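Local coordinates for ABC transporter, solute-binding protein (Staphylococcus aureus, PDB 6LKK) that binds glucose 6-phosphate in the cleft of a periplasmic-binding-protein fold and probably serves as the extracellular sensor lipoprotein of a two-component signalling system, at residues 3-9 against 51-57; 103-108 against 177-183. One frame throughout, in Å; residues are numbered along the deposited sequence.

Contact 1: residues 3-9 against 51-57; sequences LTVYSPY and RGDVFMG. With G6P (6-O-phosphono-alpha-D-glucopyranose), chain B.
Tyr6 reaches along the neighbouring parallel strand to the turn that leads into it. Its CB lies 3.5 Å from Phe55 CD2, the two side chains crossing at about a right angle. CG still borders that same carbon; farther out, CD1 passes Val54 O, which sits at the ring edge near its plane, and CE1 and CZ run beside Gly52. With CG anti to the carbonyl carbon (chi1 -54°), the ring is directed back toward Gly52, where OH accepts a nearly straight bond from Gly52 N at 2.8 Å. Glu46 binds the same hydroxyl. Gly52 CA packs directly against Thr4 CB and the ring carbon CE1 of Tyr6. Behind the ring the backbones pair in parallel: Tyr6 N donates to Val54 O and Tyr6 O receives Met56 N, while Thr4 O takes Asp53 N at 2.9 Å and Val54 N only weakly. Tyr6 O also lies over one face of the Phe55 ring. On the sheet face of Val5 and Val54, Val5 CG1 meets Met56 CG at 3.6 Å. At the strand ends, Ser7 OG donates to Met56 O at 2.8 Å and accepts from Tyr9 N, forming an ST turn. The Tyr9 ring lies between Gly57 and the sugar, its CE2 3.3 Å from Gly57 CA and its CD1 3.2 Å from G6P O4. Tyr9 OH is bound to Asp216, which also bonds the ligand. Tyr6 OH thus pins the turn before strand 54-56, while at the other end Ser7 OG ties Met56 O to the turn carrying pocket residues Pro8 and Tyr9.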
loop_
_atom_site.group_PDB
_atom_site.type_symbol
_atom_site.label_atom_id
_atom_site.label_comp_id
_atom_site.label_asym_id
_atom_site.label_seq_id
_atom_site.Cartn_x
_atom_site.Cartn_y
_atom_site.Cartn_z
ATOM N N LEU A 3 7.521 11.048 -19.229
ATOM C CA LEU A 3 6.386 10.232 -18.811
ATOM C C LEU A 3 6.237 10.371 -17.302
ATOM O O LEU A 3 7.131 9.974 -16.548
ATOM C CB LEU A 3 6.588 8.769 -19.206
ATOM C CG LEU A 3 5.371 7.844 -19.130
ATOM C CD1 LEU A 3 5.653 6.579 -19.917
ATOM C CD2 LEU A 3 4.994 7.491 -17.691
ATOM N N THR A 4 5.109 10.923 -16.868
ATOM C CA THR A 4 4.874 11.217 -15.460
ATOM C C THR A 4 4.070 10.094 -14.817
ATOM O O THR A 4 3.018 9.697 -15.331
ATOM C CB THR A 4 4.146 12.552 -15.299
ATOM O OG1 THR A 4 4.976 13.606 -15.804
ATOM C CG2 THR A 4 3.825 12.827 -13.834
ATOM N N VAL A 5 4.567 9.598 -13.688
ATOM C CA VAL A 5 3.919 8.548 -12.913
ATOM C C VAL A 5 3.445 9.154 -11.598
ATOM O O VAL A 5 4.224 9.811 -10.898
ATOM C CB VAL A 5 4.881 7.371 -12.657
ATOM C CG1 VAL A 5 4.233 6.308 -11.771
ATOM C CG2 VAL A 5 5.349 6.762 -13.975
ATOM N N TYR A 6 2.172 8.945 -11.268
ATOM C CA TYR A 6 1.667 9.228 -9.929
ATOM C C TYR A 6 1.875 7.990 -9.069
ATOM O O TYR A 6 1.541 6.880 -9.491
ATOM C CB TYR A 6 0.178 9.576 -9.939
ATOM C CG TYR A 6 -0.257 10.693 -10.860
ATOM C CD1 TYR A 6 -0.531 10.448 -12.199
ATOM C CD2 TYR A 6 -0.445 11.982 -10.380
ATOM C CE1 TYR A 6 -0.953 11.464 -13.042
ATOM C CE2 TYR A 6 -0.865 13.005 -11.214
ATOM C CZ TYR A 6 -1.117 12.738 -12.542
ATOM O OH TYR A 6 -1.536 13.750 -13.375
ATOM N N SER A 7 2.417 8.171 -7.864
ATOM C CA SER A 7 2.578 7.002 -7.007
ATOM C C SER A 7 2.663 7.355 -5.527
ATOM O O SER A 7 3.432 8.245 -5.144
ATOM C CB SER A 7 3.829 6.220 -7.400
ATOM O OG SER A 7 3.965 5.075 -6.576
ATOM N N PRO A 8 1.905 6.670 -4.663
ATOM C CA PRO A 8 2.122 6.814 -3.216
ATOM C C PRO A 8 3.310 6.029 -2.690
ATOM O O PRO A 8 3.634 6.160 -1.500
ATOM C CB PRO A 8 0.812 6.285 -2.618
ATOM C CG PRO A 8 0.357 5.272 -3.607
ATOM C CD PRO A 8 0.729 5.830 -4.953
ATOM N N TYR A 9 3.959 5.210 -3.517
ATOM C CA TYR A 9 5.134 4.480 -3.066
ATOM C C TYR A 9 6.240 5.446 -2.668
ATOM O O TYR A 9 6.328 6.569 -3.171
ATOM C CB TYR A 9 5.670 3.552 -4.158
ATOM C CG TYR A 9 4.829 2.331 -4.446
ATOM C CD1 TYR A 9 4.556 1.402 -3.454
ATOM C CD2 TYR A 9 4.346 2.086 -5.722
ATOM C CE1 TYR A 9 3.796 0.278 -3.719
ATOM C CE2 TYR A 9 3.591 0.967 -5.997
ATOM C CZ TYR A 9 3.318 0.066 -4.997
ATOM O OH TYR A 9 2.566 -1.051 -5.269
ATOM N N ARG A 51 -2.045 16.393 -17.261
ATOM C CA ARG A 51 -1.975 15.195 -16.439
ATOM C C ARG A 51 -0.813 14.297 -16.843
ATOM O O ARG A 51 -0.330 14.319 -17.978
ATOM C CB ARG A 51 -3.275 14.404 -16.543
ATOM C CG ARG A 51 -4.440 15.032 -15.825
ATOM C CD ARG A 51 -5.685 14.197 -16.014
ATOM N NE ARG A 51 -6.826 14.745 -15.294
ATOM C CZ ARG A 51 -8.037 14.204 -15.296
ATOM N NH1 ARG A 51 -8.272 13.093 -15.982
ATOM N NH2 ARG A 51 -9.017 14.774 -14.610
ATOM N N GLY A 52 -0.374 13.491 -15.881
ATOM C CA GLY A 52 0.565 12.426 -16.144
ATOM C C GLY A 52 -0.121 11.243 -16.801
ATOM O O GLY A 52 -1.286 11.293 -17.195
ATOM N N ASP A 53 0.624 10.147 -16.890
ATOM C CA ASP A 53 0.247 9.037 -17.752
ATOM C C ASP A 53 -0.076 7.746 -17.020
ATOM O O ASP A 53 -0.908 6.979 -17.510
ATOM C CB ASP A 53 1.370 8.764 -18.760
ATOM C CG ASP A 53 1.445 9.826 -19.839
ATOM O OD1 ASP A 53 0.573 9.821 -20.732
ATOM O OD2 ASP A 53 2.358 10.674 -19.777
ATOM N N VAL A 54 0.551 7.476 -15.878
ATOM C CA VAL A 54 0.381 6.205 -15.182
ATOM C C VAL A 54 0.247 6.472 -13.691
ATOM O O VAL A 54 0.924 7.344 -13.137
ATOM C CB VAL A 54 1.557 5.244 -15.461
ATOM C CG1 VAL A 54 1.425 3.966 -14.640
ATOM C CG2 VAL A 54 1.626 4.908 -16.943
ATOM N N PHE A 55 -0.637 5.717 -13.045
ATOM C CA PHE A 55 -0.784 5.714 -11.595
ATOM C C PHE A 55 -0.409 4.322 -11.109
ATOM O O PHE A 55 -0.978 3.333 -11.575
ATOM C CB PHE A 55 -2.218 6.064 -11.190
ATOM C CG PHE A 55 -2.357 6.540 -9.773
ATOM C CD1 PHE A 55 -2.073 5.702 -8.708
ATOM C CD2 PHE A 55 -2.797 7.825 -9.506
ATOM C CE1 PHE A 55 -2.209 6.144 -7.405
ATOM C CE2 PHE A 55 -2.938 8.269 -8.207
ATOM C CZ PHE A 55 -2.644 7.428 -7.156
ATOM N N MET A 56 0.553 4.239 -10.190
ATOM C CA MET A 56 0.983 2.948 -9.663
ATOM C C MET A 56 1.062 3.015 -8.146
ATOM O O MET A 56 1.623 3.962 -7.585
ATOM C CB MET A 56 2.331 2.514 -10.255
ATOM C CG MET A 56 3.532 3.326 -9.806
ATOM S SD MET A 56 5.054 2.782 -10.620
ATOM C CE MET A 56 5.347 1.198 -9.835
ATOM N N GLY A 57 0.502 2.009 -7.491
ATOM C CA GLY A 57 0.451 1.958 -6.048
ATOM C C GLY A 57 -0.929 2.303 -5.517
ATOM O O GLY A 57 -1.759 2.922 -6.190
HETATM C C1 G6P B . -0.456 1.284 0.977
HETATM C C2 G6P B . -0.199 0.549 -0.362
HETATM C C3 G6P B . 0.986 1.029 -1.115
HETATM C C4 G6P B . 1.149 2.477 -0.979
HETATM C C5 G6P B . 1.506 2.805 0.466
HETATM C C6 G6P B . 1.534 4.286 0.676
HETATM O O1 G6P B . -0.606 0.357 2.010
HETATM O O2 G6P B . -0.047 -0.861 -0.127
HETATM O O3 G6P B . 0.798 0.696 -2.558
HETATM O O4 G6P B . 2.223 2.945 -1.833
HETATM O O5 G6P B . 0.547 2.246 1.438
HETATM O O6 G6P B . 0.272 4.815 0.339
HETATM P P G6P B . -0.517 5.847 1.421
HETATM O O1P G6P B . -1.778 6.352 0.742
HETATM O O2P G6P B . 0.398 7.034 1.778
HETATM O O3P G6P B . -0.876 5.095 2.650
#

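Contact 2: residues 103-108 against 177-183; sequences VVNSDL and VAKGKYY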
loop_
_atom_site.group_PDB
_atom_site.type_symbol
_atom_site.label_atom_id
_atom_site.label_comp_id
_atom_site.label_asym_id
_atom_site.label_seq_id
_atom_site.Cartn_x
_atom_site.Cartn_y
_atom_site.Cartn_z
ATOM N N VAL A 103 3.929 -1.868 13.343
ATOM C CA VAL A 103 5.348 -1.700 13.621
ATOM C C VAL A 103 5.506 -1.297 15.078
ATOM O O VAL A 103 4.751 -0.464 15.591
ATOM C CB VAL A 103 6.009 -0.674 12.679
ATOM C CG1 VAL A 103 6.107 -1.257 11.272
ATOM C CG2 VAL A 103 5.247 0.643 12.680
ATOM N N VAL A 104 6.478 -1.910 15.744
ATOM C CA VAL A 104 6.724 -1.719 17.166
ATOM C C VAL A 104 8.170 -1.288 17.342
ATOM O O VAL A 104 9.068 -1.831 16.692
ATOM C CB VAL A 104 6.441 -3.012 17.959
ATOM C CG1 VAL A 104 6.725 -2.808 19.443
ATOM C CG2 VAL A 104 5.007 -3.468 17.736
ATOM N N ASN A 105 8.397 -0.310 18.214
ATOM C CA ASN A 105 9.761 0.083 18.549
ATOM C C ASN A 105 10.280 -0.889 19.599
ATOM O O ASN A 105 9.765 -0.940 20.721
ATOM C CB ASN A 105 9.818 1.526 19.040
ATOM C CG ASN A 105 11.237 1.972 19.354
ATOM O OD1 ASN A 105 11.921 1.362 20.176
ATOM N ND2 ASN A 105 11.698 3.016 18.675
ATOM N N SER A 106 11.294 -1.670 19.229
ATOM C CA SER A 106 11.784 -2.749 20.074
ATOM C C SER A 106 12.728 -2.270 21.170
ATOM O O SER A 106 13.068 -3.062 22.056
ATOM C CB SER A 106 12.479 -3.802 19.208
ATOM O OG SER A 106 13.497 -3.221 18.412
ATOM N N ASP A 107 13.159 -1.009 21.137
ATOM C CA ASP A 107 13.908 -0.442 22.253
ATOM C C ASP A 107 12.996 0.132 23.327
ATOM O O ASP A 107 13.356 0.111 24.510
ATOM C CB ASP A 107 14.866 0.648 21.758
ATOM C CG ASP A 107 16.170 0.085 21.222
ATOM O OD1 ASP A 107 16.381 -1.142 21.329
ATOM O OD2 ASP A 107 16.989 0.871 20.695
ATOM N N LEU A 108 11.821 0.635 22.948
ATOM C CA LEU A 108 10.854 1.142 23.913
ATOM C C LEU A 108 9.932 0.058 24.446
ATOM O O LEU A 108 9.393 0.205 25.549
ATOM C CB LEU A 108 10.000 2.242 23.278
ATOM C CG LEU A 108 10.733 3.508 22.836
ATOM C CD1 LEU A 108 9.797 4.403 22.047
ATOM C CD2 LEU A 108 11.293 4.247 24.040
ATOM N N VAL A 177 7.836 5.975 14.742
ATOM C CA VAL A 177 8.019 4.750 15.516
ATOM C C VAL A 177 9.489 4.358 15.532
ATOM O O VAL A 177 10.062 4.073 16.591
ATOM C CB VAL A 177 7.143 3.614 14.952
ATOM C CG1 VAL A 177 7.480 2.290 15.626
ATOM C CG2 VAL A 177 5.671 3.927 15.152
ATOM N N ALA A 178 10.122 4.340 14.357
ATOM C CA ALA A 178 11.522 3.935 14.269
ATOM C C ALA A 178 12.418 4.844 15.099
ATOM O O ALA A 178 13.397 4.383 15.694
ATOM C CB ALA A 178 11.974 3.931 12.809
ATOM N N LYS A 179 12.102 6.137 15.149
ATOM C CA LYS A 179 12.913 7.107 15.872
ATOM C C LYS A 179 12.523 7.244 17.338
ATOM O O LYS A 179 13.104 8.075 18.045
ATOM C CB LYS A 179 12.828 8.472 15.181
ATOM C CG LYS A 179 13.553 8.516 13.847
ATOM C CD LYS A 179 13.456 9.882 13.198
ATOM C CE LYS A 179 14.218 9.924 11.886
ATOM N NZ LYS A 179 14.150 11.265 11.249
ATOM N N GLY A 180 11.560 6.459 17.813
ATOM C CA GLY A 180 11.255 6.402 19.226
ATOM C C GLY A 180 10.253 7.416 19.723
ATOM O O GLY A 180 10.158 7.617 20.939
ATOM N N LYS A 181 9.504 8.063 18.831
ATOM C CA LYS A 181 8.472 8.992 19.277
ATOM C C LYS A 181 7.190 8.267 19.657
ATOM O O LYS A 181 6.411 8.779 20.468
ATOM C CB LYS A 181 8.192 10.031 18.190
ATOM C CG LYS A 181 7.193 11.098 18.612
ATOM C CD LYS A 181 6.965 12.120 17.514
ATOM C CE LYS A 181 6.011 13.208 17.974
ATOM N NZ LYS A 181 5.700 14.178 16.890
ATOM N N TYR A 182 6.956 7.084 19.089
ATOM C CA TYR A 182 5.802 6.269 19.422
ATOM C C TYR A 182 6.254 4.842 19.691
ATOM O O TYR A 182 7.250 4.373 19.135
ATOM C CB TYR A 182 4.757 6.269 18.297
ATOM C CG TYR A 182 4.163 7.627 18.008
ATOM C CD1 TYR A 182 3.208 8.184 18.850
ATOM C CD2 TYR A 182 4.552 8.349 16.891
ATOM C CE1 TYR A 182 2.663 9.426 18.586
ATOM C CE2 TYR A 182 4.013 9.592 16.620
ATOM C CZ TYR A 182 3.069 10.124 17.470
ATOM O OH TYR A 182 2.529 11.362 17.203
ATOM N N TYR A 183 5.501 4.155 20.550
ATOM C CA TYR A 183 5.792 2.757 20.842
ATOM C C TYR A 183 5.442 1.854 19.668
ATOM O O TYR A 183 6.101 0.829 19.459
ATOM C CB TYR A 183 5.027 2.314 22.088
ATOM C CG TYR A 183 5.702 2.686 23.387
ATOM C CD1 TYR A 183 6.102 3.992 23.638
ATOM C CD2 TYR A 183 5.933 1.731 24.366
ATOM C CE1 TYR A 183 6.719 4.333 24.825
ATOM C CE2 TYR A 183 6.547 2.062 25.557
ATOM C CZ TYR A 183 6.937 3.365 25.781
ATOM O OH TYR A 183 7.550 3.699 26.967
HETATM O O HOH W 1 10.156 2.145 27.172
#
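Val177, in the last turn of helix 170-178, meets Val103 and Asn105, at the end of strand 92-105, with its side chain and its carbonyl. Val177 CG1 is 4.0 Å from Val103 CG2, and Val177 CG2 is scarcely farther from it. Val177 O takes Asn105 ND2 at 2.9 Å, nearly straight and within 6° of the amide plane, and also receives Gly180 N. With CG of Asn105 opposite the backbone N (chi1 -178°), the amide reaches the helix end. Gly180, with positive phi, closes the helix in a Schellman motif; its CA lies 3.5 Å from Asn105 ND2 and its O 3.4 Å from Leu108 CD1. Tyr182 contributes its carbonyl, which borders Asn105 CB and Leu108 CD1. Tyr183, just before strand 184-188, bonds to the end of strand 92-105: its O accepts Asn105 N at 2.8 Å, while its ring lies flat against Leu108, whose CB stands 4.0 Å from the centroid and 5° off the normal, a CH-pi contact. A water bridges Tyr183 OH and Leu108 O. On the far side of the amide, Asn105 OD1 accepts Asp107 N and Leu108 N from opposite faces of its plane, an Asx turn and Asx motif in one. Every polar atom of this amide's head is therefore engaged, and its rotation is set: one asparagine ties the turn after strand 92-105 to the C-terminal end of ligand-binding Thr170's helix.

How the contacts relate
Contacts 1 and 2 reach the same mixed sheet from opposite sides of the chain's centre, their own centres about 31 Å apart and their nearest atoms about 15 Å apart. Contact 1 is the more central: two neighbouring parallel strands joined mainly through backbone bonds, ending at the ligand. Contact 2 lies farther out, its inner part buried but Leu108 and Tyr183 partly exposed; it joins a strand end to a helix end and the following loop, and has one backbone bond but otherwise relies on an asparagine amide, a CH-pi contact and a water. Strand 92-105 connects the two regions, since its Phe95, Leu96 and Met98 touch Tyr9 while its last residues form contact 2.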